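Local coordinates for proteinase K (Serratia sp., PDB 2B6N), which is a proteinase K-like subtilase from a cold-adapted bacterium, probably cleaving peptide bonds within proteins as a calcium-binding serine endopeptidase, at residues G9-D14 / L18-N23; S186-S191 / P202-T207. One frame throughout, in Å; residues are numbered along the deposited sequence. Where two conformers were deposited one is given.

Overall arrangement
From the N terminus, the chain enters helix 8-13, and contact 1 closes the short loop that follows, tying the end of that helix to 18-23 and the start of strand 23-25 around a calcium ion. Contact 2 comes much later: 186-191, in the loop leaving strand 176-181, meets 202-207, which starts on the last residue of strand 199-202, the outermost strand at one end of the parallel sheet. The two loops follow in series and neither nest nor cross. Their centres are about 15 Å apart, yet they touch: Pro202 CG lies 3.5 Å from Gly9 O, and Ile206 also packs on Gly9. Helix 8-13 thus bridges the calcium loop and the sheet edge.

Contact 1: G9-D14 / L18-N23; sequences GIDRID and LPLDNN. With CA (calcium ion), chain C.
Asp11 of 9-14 and Asp21 and Asn23 of 18-23 meet at a calcium ion, in a calcium site built from the last turn of helix 8-13 and the loop that follows, within the subtilase domain. Asp11 chelates the metal with two of its own oxygens, O and OD1, each at 2.4 Å from calcium. Its chi1 of -163° sets CG beside the carbonyl carbon, which brings the carboxylate round to the ion that the main-chain oxygen already holds. Asp14 OD1, Asp21 OD1, the main-chain Asn23 O and a water add four more ligands, and OE1 of Gln15, from the intervening turn, completes seven. Asp11 OD1 and Asp21 OD1 are just 3.0 Å apart; shared calcium, rather than a hydrogen bond, accounts for this closeness of like charges.

In the second shell, Asn23 N donates to Asp11 OD1 (3.2 Å, N-H...O 154°). It comes from 56° above the carboxylate plane. Asn22 N makes a weak bond to Asp11 OD2, against which Leu20 CB packs at 3.4 Å. Asp14 OD2 accepts a hydrogen bond from the backbone N of His25. Further out the contact turns apolar, with Leu20 CD2 3.7 Å from Arg12 CA. Arg12, bent at chi2, crosses both leucines at about a right angle and forms a salt bridge through NE with Asp185; Leu18 CD2 lies 3.8 Å from that NE.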
loop_
_atom_site.group_PDB
_atom_site.type_symbol
_atom_site.label_atom_id
_atom_site.label_comp_id
_atom_site.label_asym_id
_atom_site.label_seq_id
_atom_site.Cartn_x
_atom_site.Cartn_y
_atom_site.Cartn_z
ATOM N N GLY A 9 3.159 -2.440 12.944
ATOM C CA GLY A 9 3.484 -2.671 11.531
ATOM C C GLY A 9 4.778 -1.997 11.126
ATOM O O GLY A 9 5.723 -2.652 10.654
ATOM N N ILE A 10 4.812 -0.673 11.295
ATOM C CA ILE A 10 6.010 0.094 10.959
ATOM C C ILE A 10 7.193 -0.275 11.889
ATOM O O ILE A 10 8.335 -0.268 11.449
ATOM C CB ILE A 10 5.749 1.634 10.888
ATOM C CG1 ILE A 10 5.391 2.212 12.262
ATOM C CG2 ILE A 10 4.668 1.949 9.835
ATOM C CD1 ILE A 10 5.132 3.725 12.221
ATOM N N ASP A 11 6.910 -0.609 13.151
ATOM C CA ASP A 11 7.960 -1.139 14.068
ATOM C C ASP A 11 8.672 -2.370 13.456
ATOM O O ASP A 11 9.907 -2.539 13.579
ATOM C CB ASP A 11 7.328 -1.501 15.433
ATOM C CG ASP A 11 8.365 -1.661 16.572
ATOM O OD1 ASP A 11 9.593 -1.574 16.331
ATOM O OD2 ASP A 11 7.912 -1.871 17.713
ATOM N N ARG A 12 7.896 -3.237 12.811
ATOM C CA ARG A 12 8.429 -4.484 12.251
ATOM C C ARG A 12 9.359 -4.313 11.054
ATOM O O ARG A 12 10.327 -5.069 10.912
ATOM C CB ARG A 12 7.288 -5.435 11.859
ATOM C CG ARG A 12 7.757 -6.824 11.287
ATOM C CD ARG A 12 8.265 -7.713 12.444
ATOM N NE ARG A 12 9.000 -8.930 12.039
ATOM C CZ ARG A 12 10.287 -8.970 11.703
ATOM N NH1 ARG A 12 11.012 -7.857 11.609
ATOM N NH2 ARG A 12 10.847 -10.137 11.416
ATOM N N ILE A 13 9.064 -3.333 10.204
ATOM C CA ILE A 13 9.698 -3.254 8.889
ATOM C C ILE A 13 11.152 -2.758 8.926
ATOM O O ILE A 13 11.931 -3.071 8.021
ATOM C CB ILE A 13 8.811 -2.457 7.882
ATOM C CG1 ILE A 13 7.436 -3.121 7.733
ATOM C CG2 ILE A 13 9.473 -2.354 6.523
ATOM C CD1 ILE A 13 7.489 -4.566 7.288
ATOM N N ASP A 14 11.531 -2.030 9.978
ATOM C CA ASP A 14 12.918 -1.499 10.095
ATOM C C ASP A 14 13.924 -2.415 10.837
ATOM O O ASP A 14 15.023 -1.976 11.209
ATOM C CB ASP A 14 12.926 -0.067 10.690
ATOM C CG ASP A 14 12.744 -0.060 12.191
ATOM O OD1 ASP A 14 12.135 -1.014 12.732
ATOM O OD2 ASP A 14 13.259 0.870 12.833
ATOM N N LEU A 18 12.437 -10.487 15.192
ATOM C CA LEU A 18 11.662 -10.240 16.400
ATOM C C LEU A 18 12.581 -10.477 17.617
ATOM O O LEU A 18 13.624 -11.143 17.489
ATOM C CB LEU A 18 10.426 -11.164 16.450
ATOM C CG LEU A 18 9.299 -10.872 15.437
ATOM C CD1 LEU A 18 8.235 -11.967 15.450
ATOM C CD2 LEU A 18 8.638 -9.513 15.732
ATOM N N PRO A 19 12.224 -9.921 18.783
ATOM C CA PRO A 19 10.999 -9.156 19.082
ATOM C C PRO A 19 11.022 -7.705 18.595
ATOM O O PRO A 19 12.083 -7.162 18.294
ATOM C CB PRO A 19 10.942 -9.200 20.617
ATOM C CG PRO A 19 12.379 -9.199 21.012
ATOM C CD PRO A 19 13.087 -10.045 19.979
ATOM N N LEU A 20 9.838 -7.098 18.507
ATOM C CA LEU A 20 9.712 -5.674 18.150
ATOM C C LEU A 20 10.500 -4.842 19.171
ATOM O O LEU A 20 10.441 -5.129 20.360
ATOM C CB LEU A 20 8.222 -5.268 18.162
ATOM C CG LEU A 20 7.380 -5.970 17.096
ATOM C CD1 LEU A 20 5.890 -5.629 17.246
ATOM C CD2 LEU A 20 7.904 -5.633 15.689
ATOM N N ASP A 21 11.253 -3.853 18.697
ATOM C CA ASP A 21 12.049 -2.988 19.583
ATOM C C ASP A 21 11.406 -1.626 19.933
ATOM O O ASP A 21 12.047 -0.774 20.539
ATOM C CB ASP A 21 13.472 -2.812 19.028
ATOM C CG ASP A 21 13.537 -1.908 17.793
ATOM O OD1 ASP A 21 12.496 -1.498 17.231
ATOM O OD2 ASP A 21 14.674 -1.596 17.371
ATOM N N ASN A 22 10.135 -1.426 19.574
ATOM C CA ASN A 22 9.423 -0.190 19.952
ATOM C C ASN A 22 10.068 1.065 19.361
ATOM O O ASN A 22 10.084 2.143 19.987
ATOM C CB ASN A 22 9.341 -0.060 21.488
ATOM C CG ASN A 22 8.187 0.824 21.953
ATOM O OD1 ASN A 22 8.366 1.758 22.766
ATOM N ND2 ASN A 22 7.008 0.530 21.463
ATOM N N ASN A 23 10.621 0.901 18.159
ATOM C CA ASN A 23 11.308 1.969 17.456
ATOM C C ASN A 23 11.120 1.857 15.952
ATOM O O ASN A 23 11.253 0.752 15.382
ATOM C CB ASN A 23 12.813 1.941 17.733
ATOM C CG ASN A 23 13.500 3.228 17.282
ATOM O OD1 ASN A 23 14.279 3.238 16.333
ATOM N ND2 ASN A 23 13.203 4.312 17.967
HETATM CA CA CA C . 11.561 -1.546 14.952
HETATM O O HOH W 1 14.126 -1.489 14.893
#

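Contact 2: S186-S191 / P202-T207; sequences SRSSFS and PGSSIT. With SO4 (sulfate ion), chain D.
Ser188 and Ser204 bring the two loops together hydroxyl to hydroxyl, Ser188 OG lying 2.7 Å from Ser204 OG. That separation suits a hydrogen bond, but the Ser188 proton has a second possible acceptor, so the bond is not certain. This is the tight part of a small interface, 115 Å² in all, beside the substrate-binding region of the subtilase fold. Ser188 begins a type I beta turn ending at Ser191, closed by Ser191 N to Ser188 O at 2.9 Å. Within the turn, a chi1 of 52° holds Phe190 CG between its backbone N and carbonyl carbon; Ser188 CB then sits 3.4 Å above one ring face, offset toward the rim. Across the contact, Phe190 CE2 approaches Ser204 OG obliquely at 3.7 Å, and Gly203 O lies at the ring edge, near its plane. Arg187 NH1 bonds Ser191 O in the carbonyl plane, at the end of the turn.

The looser side lies toward exposed Ser189, where a sulfate, probably from the crystallisation liquor, spans the segments. Ser189 N reaches sulfate O3 at 2.8 Å (N-H...O 162°), Ser189 OG bonds O2, and Ser204 OG donates to O4 at 2.5 Å.

Phe190 also packs on an apolar side chain of a bound peptide, and its side chain is about 8 Å from that of Ser224, the predicted catalytic serine. Ser188 OG is also hydrogen-bonded to Ser180 OG on strand 176-181. Beyond Ser204, Ile206 starts strand 206-209 and touches Trp8 of helix 8-13 and Met225 and His229 of helix 223-240.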
loop_
_atom_site.group_PDB
_atom_site.type_symbol
_atom_site.label_atom_id
_atom_site.label_comp_id
_atom_site.label_asym_id
_atom_site.label_seq_id
_atom_site.Cartn_x
_atom_site.Cartn_y
_atom_site.Cartn_z
ATOM N N SER A 186 3.775 -14.818 11.356
ATOM C CA SER A 186 2.952 -15.804 10.633
ATOM C C SER A 186 2.291 -15.128 9.437
ATOM O O SER A 186 1.939 -13.959 9.518
ATOM C CB SER A 186 1.845 -16.354 11.540
ATOM O OG SER A 186 2.383 -17.015 12.679
ATOM N N ARG A 187 2.097 -15.861 8.343
ATOM C CA ARG A 187 1.111 -15.445 7.339
ATOM C C ARG A 187 -0.239 -15.245 8.047
ATOM O O ARG A 187 -0.694 -16.121 8.811
ATOM C CB ARG A 187 0.981 -16.513 6.234
ATOM C CG ARG A 187 -0.052 -16.164 5.178
ATOM C CD ARG A 187 -0.299 -17.323 4.198
ATOM N NE ARG A 187 -0.935 -18.458 4.877
ATOM C CZ ARG A 187 -2.243 -18.691 4.907
ATOM N NH1 ARG A 187 -3.092 -17.885 4.277
ATOM N NH2 ARG A 187 -2.708 -19.773 5.543
ATOM N N SER A 188 -0.873 -14.090 7.844
ATOM C CA SER A 188 -2.219 -13.872 8.381
ATOM C C SER A 188 -3.157 -14.945 7.847
ATOM O O SER A 188 -3.043 -15.339 6.681
ATOM C CB SER A 188 -2.742 -12.478 7.975
ATOM O OG SER A 188 -1.845 -11.448 8.402
ATOM N N SER A 189 -4.100 -15.406 8.676
ATOM C CA SER A 189 -4.953 -16.549 8.291
ATOM C C SER A 189 -5.737 -16.329 6.998
ATOM O O SER A 189 -6.049 -17.296 6.277
ATOM C CB SER A 189 -5.920 -16.907 9.423
ATOM O OG SER A 189 -6.781 -15.811 9.691
ATOM N N PHE A 190 -6.066 -15.062 6.716
ATOM C CA PHE A 190 -6.868 -14.695 5.559
ATOM C C PHE A 190 -5.999 -14.408 4.328
ATOM O O PHE A 190 -6.527 -14.223 3.252
ATOM C CB PHE A 190 -7.691 -13.428 5.882
ATOM C CG PHE A 190 -6.849 -12.303 6.409
ATOM C CD1 PHE A 190 -6.059 -11.557 5.550
ATOM C CD2 PHE A 190 -6.811 -12.032 7.773
ATOM C CE1 PHE A 190 -5.233 -10.530 6.040
ATOM C CE2 PHE A 190 -6.009 -11.016 8.274
ATOM C CZ PHE A 190 -5.225 -10.256 7.410
ATOM N N SER A 191 -4.677 -14.308 4.490
ATOM C CA SER A 191 -3.841 -13.807 3.377
ATOM C C SER A 191 -3.817 -14.766 2.186
ATOM O O SER A 191 -3.526 -15.967 2.331
ATOM C CB SER A 191 -2.395 -13.514 3.807
ATOM O OG SER A 191 -1.680 -12.903 2.719
ATOM N N PRO A 202 3.355 -6.474 7.204
ATOM C CA PRO A 202 2.355 -6.462 8.289
ATOM C C PRO A 202 0.970 -6.082 7.814
ATOM O O PRO A 202 0.780 -5.015 7.199
ATOM C CB PRO A 202 2.892 -5.391 9.238
ATOM C CG PRO A 202 4.390 -5.540 9.109
ATOM C CD PRO A 202 4.552 -5.697 7.578
ATOM N N GLY A 203 -0.004 -6.929 8.121
ATOM C CA GLY A 203 -1.384 -6.649 7.711
ATOM C C GLY A 203 -2.448 -6.969 8.737
ATOM O O GLY A 203 -3.574 -6.514 8.593
ATOM N N SER A 204 -2.106 -7.733 9.772
ATOM C CA SER A 204 -3.077 -8.015 10.849
ATOM C C SER A 204 -3.005 -6.944 11.958
ATOM O O SER A 204 -1.913 -6.625 12.441
ATOM C CB SER A 204 -2.850 -9.413 11.442
ATOM O OG SER A 204 -3.174 -10.471 10.531
ATOM N N SER A 205 -4.166 -6.399 12.339
ATOM C CA SER A 205 -4.308 -5.420 13.449
ATOM C C SER A 205 -3.370 -4.223 13.297
ATOM O O SER A 205 -2.492 -3.980 14.129
ATOM C CB SER A 205 -4.133 -6.087 14.829
ATOM O OG SER A 205 -5.141 -7.059 15.050
ATOM N N ILE A 206 -3.547 -3.507 12.188
ATOM C CA ILE A 206 -2.728 -2.345 11.833
ATOM C C ILE A 206 -3.469 -1.076 12.234
ATOM O O ILE A 206 -4.615 -0.874 11.835
ATOM C CB ILE A 206 -2.445 -2.305 10.291
ATOM C CG1 ILE A 206 -1.656 -3.559 9.845
ATOM C CG2 ILE A 206 -1.752 -0.972 9.878
ATOM C CD1 ILE A 206 -0.305 -3.770 10.594
ATOM N N THR A 207 -2.814 -0.223 13.023
ATOM C CA THR A 207 -3.412 1.045 13.420
ATOM C C THR A 207 -2.990 2.173 12.486
ATOM O O THR A 207 -1.805 2.275 12.096
ATOM C CB THR A 207 -3.053 1.419 14.869
ATOM O OG1 THR A 207 -3.378 0.324 15.740
ATOM C CG2 THR A 207 -3.847 2.675 15.289
HETATM S S SO4 D . -4.947 -13.505 11.914
HETATM O O1 SO4 D . -4.879 -13.729 13.363
HETATM O O2 SO4 D . -6.256 -13.900 11.393
HETATM O O3 SO4 D . -3.934 -14.342 11.258
HETATM O O4 SO4 D . -4.783 -12.075 11.680
#